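Local structure of glycosyl transferase (Staphylococcus aureus, 5TZJ) at residues M1-V7 against G84-V90; H112-I118 against K155-L161; G279-V285 against L301-K307. The protein is a glycosyltransferase with a family 2 domain joined to a TarS-type linker domain, modelled here with uridine-diphosphate-N-acetylglucosamine bound. All blocks are in the same frame, centred on the assembly; numbering follows the deposited sequence.

Contact 1 (M1-V7 against G84-V90); sequences MKFSVIV and GEFVLFV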
loop_
_atom_site.group_PDB
_atom_site.type_symbol
_atom_site.label_atom_id
_atom_site.label_comp_id
_atom_site.label_asym_id
_atom_site.label_seq_id
_atom_site.Cartn_x
_atom_site.Cartn_y
_atom_site.Cartn_z
ATOM N N MET A 1 20.791 -7.017 -16.964
ATOM C CA MET A 1 20.303 -7.728 -15.786
ATOM C C MET A 1 18.785 -7.614 -15.669
ATOM O O MET A 1 18.235 -6.521 -15.788
ATOM C CB MET A 1 20.958 -7.187 -14.533
ATOM C CG MET A 1 21.059 -8.234 -13.465
ATOM S SD MET A 1 22.286 -7.821 -12.226
ATOM C CE MET A 1 23.528 -6.942 -13.186
ATOM N N LYS A 2 18.125 -8.750 -15.430
ATOM C CA LYS A 2 16.667 -8.775 -15.460
ATOM C C LYS A 2 16.078 -8.098 -14.230
ATOM O O LYS A 2 15.230 -7.205 -14.349
ATOM C CB LYS A 2 16.156 -10.206 -15.567
ATOM C CG LYS A 2 14.643 -10.271 -15.933
ATOM C CD LYS A 2 14.350 -9.605 -17.264
ATOM C CE LYS A 2 13.326 -10.423 -18.052
ATOM N NZ LYS A 2 13.085 -9.876 -19.414
ATOM N N PHE A 3 16.522 -8.493 -13.039
ATOM C CA PHE A 3 15.865 -8.043 -11.813
ATOM C C PHE A 3 16.848 -7.380 -10.862
ATOM O O PHE A 3 18.040 -7.723 -10.803
ATOM C CB PHE A 3 15.189 -9.217 -11.084
ATOM C CG PHE A 3 14.075 -9.874 -11.872
ATOM C CD1 PHE A 3 12.794 -9.292 -11.923
ATOM C CD2 PHE A 3 14.290 -11.085 -12.530
ATOM C CE1 PHE A 3 11.758 -9.903 -12.641
ATOM C CE2 PHE A 3 13.268 -11.714 -13.245
ATOM C CZ PHE A 3 12.009 -11.132 -13.315
ATOM N N SER A 4 16.340 -6.445 -10.071
ATOM C CA SER A 4 17.050 -6.018 -8.889
ATOM C C SER A 4 16.114 -6.296 -7.731
ATOM O O SER A 4 14.998 -5.758 -7.697
ATOM C CB SER A 4 17.439 -4.539 -8.950
ATOM O OG SER A 4 18.227 -4.243 -10.083
ATOM N N VAL A 5 16.534 -7.173 -6.823
ATOM C CA VAL A 5 15.752 -7.459 -5.623
ATOM C C VAL A 5 16.169 -6.473 -4.536
ATOM O O VAL A 5 17.330 -6.480 -4.096
ATOM C CB VAL A 5 15.976 -8.903 -5.165
ATOM C CG1 VAL A 5 15.116 -9.182 -3.936
ATOM C CG2 VAL A 5 15.672 -9.849 -6.337
ATOM N N ILE A 6 15.245 -5.627 -4.094
ATOM C CA ILE A 6 15.602 -4.541 -3.176
ATOM C C ILE A 6 15.113 -4.895 -1.773
ATOM O O ILE A 6 13.914 -5.120 -1.562
ATOM C CB ILE A 6 15.040 -3.197 -3.669
ATOM C CG1 ILE A 6 15.853 -2.730 -4.895
ATOM C CG2 ILE A 6 14.997 -2.156 -2.513
ATOM C CD1 ILE A 6 15.290 -1.528 -5.620
ATOM N N VAL A 7 16.031 -4.888 -0.809
ATOM C CA VAL A 7 15.807 -5.341 0.562
ATOM C C VAL A 7 16.257 -4.251 1.516
ATOM O O VAL A 7 17.465 -4.055 1.697
ATOM C CB VAL A 7 16.595 -6.631 0.867
ATOM C CG1 VAL A 7 16.309 -7.101 2.314
ATOM C CG2 VAL A 7 16.268 -7.708 -0.166
ATOM N N GLY A 84 18.772 -3.532 -12.576
ATOM C CA GLY A 84 17.924 -4.499 -13.253
ATOM C C GLY A 84 16.850 -3.837 -14.101
ATOM O O GLY A 84 16.458 -2.696 -13.862
ATOM N N GLU A 85 16.380 -4.560 -15.137
ATOM C CA GLU A 85 15.308 -4.007 -15.973
ATOM C C GLU A 85 14.012 -3.823 -15.169
ATOM O O GLU A 85 13.226 -2.910 -15.455
ATOM C CB GLU A 85 15.064 -4.888 -17.198
ATOM C CG GLU A 85 14.217 -4.210 -18.286
ATOM C CD GLU A 85 14.081 -5.024 -19.573
ATOM O OE1 GLU A 85 13.976 -6.272 -19.504
ATOM O OE2 GLU A 85 14.076 -4.402 -20.661
ATOM N N PHE A 86 13.812 -4.662 -14.153
ATOM C CA PHE A 86 12.677 -4.651 -13.247
ATOM C C PHE A 86 13.178 -4.659 -11.812
ATOM O O PHE A 86 14.250 -5.208 -11.541
ATOM C CB PHE A 86 11.818 -5.885 -13.509
ATOM C CG PHE A 86 11.050 -5.799 -14.794
ATOM C CD1 PHE A 86 11.596 -6.252 -15.980
ATOM C CD2 PHE A 86 9.799 -5.221 -14.812
ATOM C CE1 PHE A 86 10.895 -6.136 -17.156
ATOM C CE2 PHE A 86 9.095 -5.104 -15.980
ATOM C CZ PHE A 86 9.644 -5.563 -17.153
ATOM N N VAL A 87 12.392 -4.092 -10.882
ATOM C CA VAL A 87 12.705 -4.254 -9.472
ATOM C C VAL A 87 11.634 -5.077 -8.770
ATOM O O VAL A 87 10.439 -5.053 -9.113
ATOM C CB VAL A 87 12.924 -2.921 -8.727
ATOM C CG1 VAL A 87 14.104 -2.144 -9.347
ATOM C CG2 VAL A 87 11.674 -2.075 -8.703
ATOM N N LEU A 88 12.085 -5.805 -7.747
ATOM C CA LEU A 88 11.207 -6.498 -6.810
ATOM C C LEU A 88 11.615 -6.086 -5.410
ATOM O O LEU A 88 12.779 -6.250 -5.038
ATOM C CB LEU A 88 11.315 -8.012 -6.947
ATOM C CG LEU A 88 10.647 -8.843 -5.848
ATOM C CD1 LEU A 88 9.125 -8.637 -5.783
ATOM C CD2 LEU A 88 11.007 -10.350 -6.093
ATOM N N PHE A 89 10.667 -5.558 -4.645
ATOM C CA PHE A 89 10.905 -5.198 -3.256
ATOM C C PHE A 89 10.513 -6.360 -2.346
ATOM O O PHE A 89 9.378 -6.839 -2.387
ATOM C CB PHE A 89 10.112 -3.945 -2.863
ATOM C CG PHE A 89 10.469 -2.727 -3.659
ATOM C CD1 PHE A 89 11.572 -1.909 -3.277
ATOM C CD2 PHE A 89 9.779 -2.420 -4.811
ATOM C CE1 PHE A 89 11.905 -0.784 -4.026
ATOM C CE2 PHE A 89 10.102 -1.288 -5.560
ATOM C CZ PHE A 89 11.170 -0.471 -5.168
ATOM N N VAL A 90 11.446 -6.807 -1.519
ATOM C CA VAL A 90 11.161 -7.837 -0.528
ATOM C C VAL A 90 11.620 -7.337 0.824
ATOM O O VAL A 90 12.782 -6.933 0.973
ATOM C CB VAL A 90 11.877 -9.158 -0.840
ATOM C CG1 VAL A 90 11.376 -10.225 0.149
ATOM C CG2 VAL A 90 11.642 -9.525 -2.270
#
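Ile6 runs alongside the ring of Phe89, both leaving their strands in the same direction. Its CB touches Phe89 CD1. From there CG2, anti to the backbone N, takes the closest place, 3.5 Å from Phe89 CD1, in an oblique approach to the ring. The other branch runs out through CG1 in an extended chain (chi2 171°) and ends with CD1 touching both Phe89 CE1 and Val87 CG1, 4.0 Å from the latter. Helix 72-81 covers this face, with Ala78 against Ile6 and Leu79 against Val87.

The backbones that carry these side chains belong to the parallel part of the Rossmann-like sheet of the GT-A fold, as in other family 2 glycosyltransferases: strand 3-9 pairs in parallel with 86-89 on one edge and with 33-39 on the other. Val7, at the far end, approaches the bound uridine-diphosphate-N-acetylglucosamine. Ser4 N bonds to Phe86 O and Ile6 N to Leu88 O, while Ser4 O and Ile6 O receive the N-H groups of Leu88 and Val90.

Phe3, Phe86, Val5 and Leu88 occupy the other face. Phe3 CD1 meets Phe86 CB at 3.9 Å, and Leu101 and Ala105 of helix 100-111 lie against Phe3. Ser4 OG accepts the hydrogen of Gly84 N at 2.6 Å and is also hydrogen-bonded to Glu34 OE2. Lys2 NZ makes a long salt bridge to Glu85 OE1, 3.7 Å, beside its main partner Asp109.

Contact 2 (H112-I118 against K155-L161); sequences HSDVLLI and KIYRTAL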
loop_
_atom_site.group_PDB
_atom_site.type_symbol
_atom_site.label_atom_id
_atom_site.label_comp_id
_atom_site.label_asym_id
_atom_site.label_seq_id
_atom_site.Cartn_x
_atom_site.Cartn_y
_atom_site.Cartn_z
ATOM N N HIS A 112 4.891 -8.044 -21.429
ATOM C CA HIS A 112 5.500 -6.712 -21.310
ATOM C C HIS A 112 4.815 -5.874 -20.228
ATOM O O HIS A 112 4.599 -4.670 -20.387
ATOM C CB HIS A 112 5.509 -5.976 -22.649
ATOM C CG HIS A 112 6.136 -6.762 -23.761
ATOM N ND1 HIS A 112 5.395 -7.498 -24.660
ATOM C CD2 HIS A 112 7.433 -6.954 -24.099
ATOM C CE1 HIS A 112 6.208 -8.095 -25.518
ATOM N NE2 HIS A 112 7.451 -7.776 -25.203
ATOM N N SER A 113 4.477 -6.519 -19.116
ATOM C CA SER A 113 3.934 -5.809 -17.961
ATOM C C SER A 113 4.844 -4.655 -17.545
ATOM O O SER A 113 6.069 -4.735 -17.636
ATOM C CB SER A 113 3.762 -6.778 -16.781
ATOM O OG SER A 113 3.249 -8.040 -17.206
ATOM N N ASP A 114 4.232 -3.572 -17.059
ATOM C CA ASP A 114 4.976 -2.520 -16.371
ATOM C C ASP A 114 4.971 -2.691 -14.876
ATOM O O ASP A 114 5.922 -2.256 -14.210
ATOM C CB ASP A 114 4.408 -1.141 -16.705
ATOM C CG ASP A 114 4.531 -0.843 -18.176
ATOM O OD1 ASP A 114 5.531 -1.323 -18.780
ATOM O OD2 ASP A 114 3.625 -0.173 -18.717
ATOM N N VAL A 115 3.911 -3.302 -14.356
ATOM C CA VAL A 115 3.764 -3.638 -12.949
ATOM C C VAL A 115 3.224 -5.054 -12.909
ATOM O O VAL A 115 2.210 -5.349 -13.554
ATOM C CB VAL A 115 2.818 -2.643 -12.221
ATOM C CG1 VAL A 115 2.479 -3.089 -10.804
ATOM C CG2 VAL A 115 3.411 -1.247 -12.238
ATOM N N LEU A 116 3.895 -5.944 -12.184
ATOM C CA LEU A 116 3.440 -7.331 -12.089
ATOM C C LEU A 116 3.142 -7.629 -10.627
ATOM O O LEU A 116 4.052 -7.654 -9.794
ATOM C CB LEU A 116 4.472 -8.313 -12.650
ATOM C CG LEU A 116 4.195 -9.823 -12.572
ATOM C CD1 LEU A 116 2.839 -10.280 -13.228
ATOM C CD2 LEU A 116 5.321 -10.598 -13.200
ATOM N N LEU A 117 1.874 -7.856 -10.324
ATOM C CA LEU A 117 1.482 -8.326 -9.006
ATOM C C LEU A 117 1.778 -9.810 -8.944
ATOM O O LEU A 117 1.523 -10.529 -9.911
ATOM C CB LEU A 117 -0.019 -8.075 -8.757
ATOM C CG LEU A 117 -0.400 -6.638 -8.372
ATOM C CD1 LEU A 117 -0.405 -5.704 -9.569
ATOM C CD2 LEU A 117 -1.731 -6.564 -7.612
ATOM N N ILE A 118 2.298 -10.276 -7.805
ATOM C CA ILE A 118 2.587 -11.694 -7.629
ATOM C C ILE A 118 1.895 -12.186 -6.369
ATOM O O ILE A 118 1.864 -11.487 -5.349
ATOM C CB ILE A 118 4.095 -11.968 -7.583
ATOM C CG1 ILE A 118 4.764 -11.126 -6.478
ATOM C CG2 ILE A 118 4.716 -11.741 -8.962
ATOM C CD1 ILE A 118 6.254 -11.467 -6.333
ATOM N N LYS A 155 5.863 -6.215 -5.054
ATOM C CA LYS A 155 5.461 -6.448 -6.431
ATOM C C LYS A 155 6.683 -6.202 -7.307
ATOM O O LYS A 155 7.728 -5.721 -6.846
ATOM C CB LYS A 155 4.311 -5.518 -6.848
ATOM C CG LYS A 155 3.099 -5.534 -5.860
ATOM C CD LYS A 155 2.156 -4.345 -6.110
ATOM C CE LYS A 155 0.793 -4.530 -5.370
ATOM N NZ LYS A 155 0.995 -4.623 -3.911
ATOM N N ILE A 156 6.535 -6.513 -8.588
ATOM C CA ILE A 156 7.571 -6.277 -9.574
ATOM C C ILE A 156 7.199 -5.047 -10.385
ATOM O O ILE A 156 6.069 -4.949 -10.926
ATOM C CB ILE A 156 7.757 -7.519 -10.463
ATOM C CG1 ILE A 156 8.238 -8.679 -9.582
ATOM C CG2 ILE A 156 8.755 -7.258 -11.623
ATOM C CD1 ILE A 156 8.474 -9.976 -10.366
ATOM N N TYR A 157 8.159 -4.112 -10.500
ATOM C CA TYR A 157 7.946 -2.854 -11.210
ATOM C C TYR A 157 9.027 -2.665 -12.259
ATOM O O TYR A 157 10.204 -2.919 -11.989
ATOM C CB TYR A 157 7.989 -1.669 -10.305
ATOM C CG TYR A 157 7.108 -1.731 -9.075
ATOM C CD1 TYR A 157 5.964 -0.934 -9.006
ATOM C CD2 TYR A 157 7.416 -2.551 -7.978
ATOM C CE1 TYR A 157 5.155 -0.945 -7.893
ATOM C CE2 TYR A 157 6.593 -2.566 -6.837
ATOM C CZ TYR A 157 5.477 -1.744 -6.804
ATOM O OH TYR A 157 4.636 -1.703 -5.710
ATOM N N ARG A 158 8.638 -2.180 -13.447
ATOM C CA ARG A 158 9.648 -1.874 -14.451
ATOM C C ARG A 158 10.482 -0.705 -13.950
ATOM O O ARG A 158 9.926 0.318 -13.535
ATOM C CB ARG A 158 9.014 -1.528 -15.793
ATOM C CG ARG A 158 10.054 -1.304 -16.925
ATOM C CD ARG A 158 9.324 -0.882 -18.198
ATOM N NE ARG A 158 8.434 -1.941 -18.668
ATOM C CZ ARG A 158 8.828 -2.950 -19.460
ATOM N NH1 ARG A 158 10.097 -3.032 -19.852
ATOM N NH2 ARG A 158 7.957 -3.883 -19.847
ATOM N N THR A 159 11.814 -0.858 -13.980
ATOM C CA THR A 159 12.672 0.154 -13.367
ATOM C C THR A 159 12.507 1.516 -14.050
ATOM O O THR A 159 12.419 2.553 -13.375
ATOM C CB THR A 159 14.134 -0.327 -13.391
ATOM O OG1 THR A 159 14.211 -1.616 -12.758
ATOM C CG2 THR A 159 15.068 0.671 -12.663
ATOM N N ALA A 160 12.418 1.535 -15.384
ATOM C CA ALA A 160 12.201 2.798 -16.093
ATOM C C ALA A 160 10.842 3.420 -15.777
ATOM O O ALA A 160 10.689 4.650 -15.873
ATOM C CB ALA A 160 12.335 2.592 -17.601
ATOM N N LEU A 161 9.831 2.612 -15.433
ATOM C CA LEU A 161 8.554 3.227 -15.065
ATOM C C LEU A 161 8.725 4.085 -13.834
ATOM O O LEU A 161 8.213 5.209 -13.767
ATOM C CB LEU A 161 7.475 2.173 -14.817
ATOM C CG LEU A 161 6.213 2.741 -14.155
ATOM C CD1 LEU A 161 5.267 3.370 -15.198
ATOM C CD2 LEU A 161 5.537 1.646 -13.397
#
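Arg158 lies across the Asp114 side chain, its aliphatic part starting over the Asp114 backbone, where CB comes 3.5 Å from Asp114 O and Arg158 N bonds to that oxygen. The chain runs straight through CG and CD (chi2 -177°), then bends at chi3, -63°, which swings the guanidinium round so that its edge is turned to Asp114 OD1 and His112 O, with Ser113 O meeting it obliquely. NE gives its hydrogen to Asp114 OD1 at 3.0 Å, meeting that oxygen on its anti side and somewhat out of the carboxylate plane. The two flat groups stand 80° apart, and the salt bridge uses one N-H and one oxygen, not a flat two-pronged pair. NH2 reaches past the carboxylate to two backbone oxygens, weakly in each case: Ser113 O at 3.0 Å and His112 O at 3.5 Å. Asp114 OD2 is held from elsewhere, by the backbone N-H groups of Asn190 and Arg191, and this grip probably stabilises the negative charge that Arg158 meets.

Behind this polar end the strands 115-118 and 156-158 run antiparallel in the central mixed sheet of the glycosyltransferase domain. Leu116 and Ile156 form a hydrogen-bonded pair, Leu116 N to Ile156 O at 2.7 Å with the reciprocal bond beside it; their CB atoms touch on the face covered by helix 100-111. Val115 and Tyr157 make the next, non-hydrogen-bonded pair on the other face. Val115 CG2 sits obliquely to the Tyr157 ring at CD1 and also meets Leu161 CD2, 3.8 Å away. With Arg158 as N-cap of helix 159-164, Leu161 is in its first turn.

Farther along, Leu117 and Lys155 lie side by side: Leu117 CG touches Lys155 CE at 3.9 Å, while the ammonium goes to Ser152 O and Thr150 OG1.

Contact 3 (G279-V285 against L301-K307); sequences GDFIQAV and LHYARAK
One face of the Arg305 guanidinium carries Ile282 CG2, 3.6 Å above the plane and displaced from the centre of the group, while Val285 O comes to its edge. Arg305 NH1 and NE both bond weakly to Val285 O, NH1 at 3.1 Å, and NE has a second weak bond to Ile282 O; NH2 holds the salt bridge with Asp290. The amide of Gln283 lies 25° from the guanidinium plane as the two side chains run antiparallel past one another. Gln283 NE2 bonds Arg305 O at 2.8 Å, nearly straight and in the plane of both the amide and the carbonyl.

Ile282 also drives its CG1 branch onto Ala304 CB, 3.8 Å away, and CD1 onto Leu301 CD2. On the Gly279 side, the extended Lys307 chain (chi2 to chi4 all near 180°) carries NZ to Asp280 OD1 at 2.6 Å, from above the carboxylate plane, and a water joins NZ to Gln283 NE2.

Gly279 CA lies 3.3 Å from Ala304 O. The type I turn from Ile282 to Val285 packs on the last turn of helix 298-305, which ends in a Schellman motif at Lys307, joining two helices of the linker domain.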
loop_
_atom_site.group_PDB
_atom_site.type_symbol
_atom_site.label_atom_id
_atom_site.label_comp_id
_atom_site.label_asym_id
_atom_site.label_seq_id
_atom_site.Cartn_x
_atom_site.Cartn_y
_atom_site.Cartn_z
ATOM N N GLY A 279 -9.885 15.827 7.608
ATOM C CA GLY A 279 -10.567 16.803 6.776
ATOM C C GLY A 279 -9.634 17.441 5.740
ATOM O O GLY A 279 -10.062 17.785 4.632
ATOM N N ASP A 280 -8.354 17.643 6.088
ATOM C CA ASP A 280 -7.422 18.211 5.094
ATOM C C ASP A 280 -7.256 17.269 3.906
ATOM O O ASP A 280 -7.020 17.715 2.772
ATOM C CB ASP A 280 -6.033 18.497 5.699
ATOM C CG ASP A 280 -6.001 19.737 6.564
ATOM O OD1 ASP A 280 -6.929 20.553 6.482
ATOM O OD2 ASP A 280 -5.012 19.911 7.337
ATOM N N PHE A 281 -7.386 15.963 4.150
ATOM C CA PHE A 281 -7.340 14.981 3.071
ATOM C C PHE A 281 -8.664 15.003 2.281
ATOM O O PHE A 281 -8.656 15.158 1.040
ATOM C CB PHE A 281 -7.038 13.612 3.684
ATOM C CG PHE A 281 -7.551 12.378 2.903
ATOM C CD1 PHE A 281 -7.343 12.242 1.540
ATOM C CD2 PHE A 281 -8.121 11.311 3.611
ATOM C CE1 PHE A 281 -7.754 11.082 0.853
ATOM C CE2 PHE A 281 -8.517 10.141 2.968
ATOM C CZ PHE A 281 -8.319 10.010 1.586
ATOM N N ILE A 282 -9.798 14.968 2.986
ATOM C CA ILE A 282 -11.091 14.952 2.263
ATOM C C ILE A 282 -11.326 16.265 1.519
ATOM O O ILE A 282 -11.953 16.267 0.458
ATOM C CB ILE A 282 -12.216 14.598 3.247
ATOM C CG1 ILE A 282 -11.874 13.262 3.899
ATOM C CG2 ILE A 282 -13.623 14.479 2.530
ATOM C CD1 ILE A 282 -11.576 12.153 2.807
ATOM N N GLN A 283 -10.717 17.381 1.971
ATOM C CA GLN A 283 -10.910 18.641 1.265
ATOM C C GLN A 283 -10.213 18.668 -0.086
ATOM O O GLN A 283 -10.580 19.467 -0.961
ATOM C CB GLN A 283 -10.469 19.817 2.157
ATOM C CG GLN A 283 -11.611 20.178 3.141
ATOM C CD GLN A 283 -11.254 21.210 4.211
ATOM O OE1 GLN A 283 -10.240 21.892 4.140
ATOM N NE2 GLN A 283 -12.106 21.311 5.226
ATOM N N ALA A 284 -9.267 17.790 -0.305
ATOM C CA ALA A 284 -8.709 17.639 -1.633
ATOM C C ALA A 284 -9.595 16.813 -2.563
ATOM O O ALA A 284 -9.273 16.759 -3.752
ATOM C CB ALA A 284 -7.335 16.945 -1.546
ATOM N N VAL A 285 -10.626 16.149 -2.037
ATOM C CA VAL A 285 -11.551 15.337 -2.828
ATOM C C VAL A 285 -12.720 16.223 -3.255
ATOM O O VAL A 285 -13.445 16.726 -2.387
ATOM C CB VAL A 285 -12.030 14.116 -2.025
ATOM C CG1 VAL A 285 -13.134 13.294 -2.777
ATOM C CG2 VAL A 285 -10.822 13.199 -1.637
ATOM N N LEU A 301 -17.764 11.428 4.552
ATOM C CA LEU A 301 -17.093 12.425 3.713
ATOM C C LEU A 301 -17.643 13.812 3.991
ATOM O O LEU A 301 -16.883 14.784 4.082
ATOM C CB LEU A 301 -17.245 12.080 2.232
ATOM C CG LEU A 301 -16.623 10.747 1.806
ATOM C CD1 LEU A 301 -16.985 10.422 0.399
ATOM C CD2 LEU A 301 -15.101 10.837 1.924
ATOM N N HIS A 302 -18.975 13.928 4.086
ATOM C CA HIS A 302 -19.614 15.211 4.407
ATOM C C HIS A 302 -19.045 15.830 5.679
ATOM O O HIS A 302 -18.563 16.968 5.669
ATOM C CB HIS A 302 -21.128 15.017 4.562
ATOM C CG HIS A 302 -21.866 16.282 4.840
ATOM N ND1 HIS A 302 -22.259 17.149 3.832
ATOM C CD2 HIS A 302 -22.278 16.840 6.006
ATOM C CE1 HIS A 302 -22.902 18.177 4.374
ATOM N NE2 HIS A 302 -22.918 18.016 5.688
ATOM N N TYR A 303 -19.092 15.099 6.791
ATOM C CA TYR A 303 -18.681 15.687 8.071
ATOM C C TYR A 303 -17.157 15.796 8.207
ATOM O O TYR A 303 -16.673 16.684 8.908
ATOM C CB TYR A 303 -19.296 14.877 9.220
ATOM C CG TYR A 303 -20.811 15.107 9.245
ATOM C CD1 TYR A 303 -21.317 16.400 9.342
ATOM C CD2 TYR A 303 -21.710 14.040 9.111
ATOM C CE1 TYR A 303 -22.693 16.652 9.338
ATOM C CE2 TYR A 303 -23.100 14.282 9.089
ATOM C CZ TYR A 303 -23.578 15.574 9.224
ATOM O OH TYR A 303 -24.946 15.797 9.197
ATOM N N ALA A 304 -16.391 14.933 7.528
ATOM C CA ALA A 304 -14.949 15.124 7.478
ATOM C C ALA A 304 -14.602 16.423 6.753
ATOM O O ALA A 304 -13.769 17.228 7.228
ATOM C CB ALA A 304 -14.268 13.899 6.786
ATOM N N ARG A 305 -15.242 16.654 5.598
ATOM C CA ARG A 305 -14.959 17.861 4.842
ATOM C C ARG A 305 -15.306 19.118 5.649
ATOM O O ARG A 305 -14.582 20.131 5.578
ATOM C CB ARG A 305 -15.719 17.818 3.516
ATOM C CG ARG A 305 -15.137 18.755 2.437
ATOM C CD ARG A 305 -15.766 18.473 1.086
ATOM N NE ARG A 305 -15.238 17.318 0.330
ATOM C CZ ARG A 305 -15.986 16.235 0.093
ATOM N NH1 ARG A 305 -15.533 15.215 -0.621
ATOM N NH2 ARG A 305 -17.183 16.165 0.637
ATOM N N ALA A 306 -16.397 19.074 6.438
ATOM C CA ALA A 306 -16.706 20.188 7.361
ATOM C C ALA A 306 -15.891 20.176 8.666
ATOM O O ALA A 306 -16.155 21.006 9.550
ATOM C CB ALA A 306 -18.187 20.165 7.723
ATOM N N LYS A 307 -14.969 19.228 8.848
ATOM C CA LYS A 307 -14.225 19.083 10.120
ATOM C C LYS A 307 -15.150 19.122 11.340
ATOM O O LYS A 307 -14.966 19.884 12.298
ATOM C CB LYS A 307 -13.112 20.136 10.206
ATOM C CG LYS A 307 -12.071 19.862 9.153
ATOM C CD LYS A 307 -10.926 20.931 9.177
ATOM C CE LYS A 307 -9.851 20.579 8.167
ATOM N NZ LYS A 307 -8.690 21.607 8.117
HETATM O O HOH W 1 -10.602 23.532 6.951
#

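Contacts 1 and 2 are buried and belong to the same mixed sheet of the glycosyltransferase domain: strands 86-89 and 156-158 are neighbours, and Val87 N lies 2.7 Å from Tyr157 O, a probable hydrogen bond between them. Their centres are 10 Å apart. In contact 1 the strands run parallel, in contact 2 antiparallel; contact 2 adds an Asp-Arg salt bridge to its backbone rungs and apolar faces. Contact 3 is only partly buried, with its centre 33 Å from that of contact 2, on the opposite side of the chain's centre, in the linker domain. It joins helix ends rather than strands, and its polar bonds run from side-chain donors mostly to backbone oxygens.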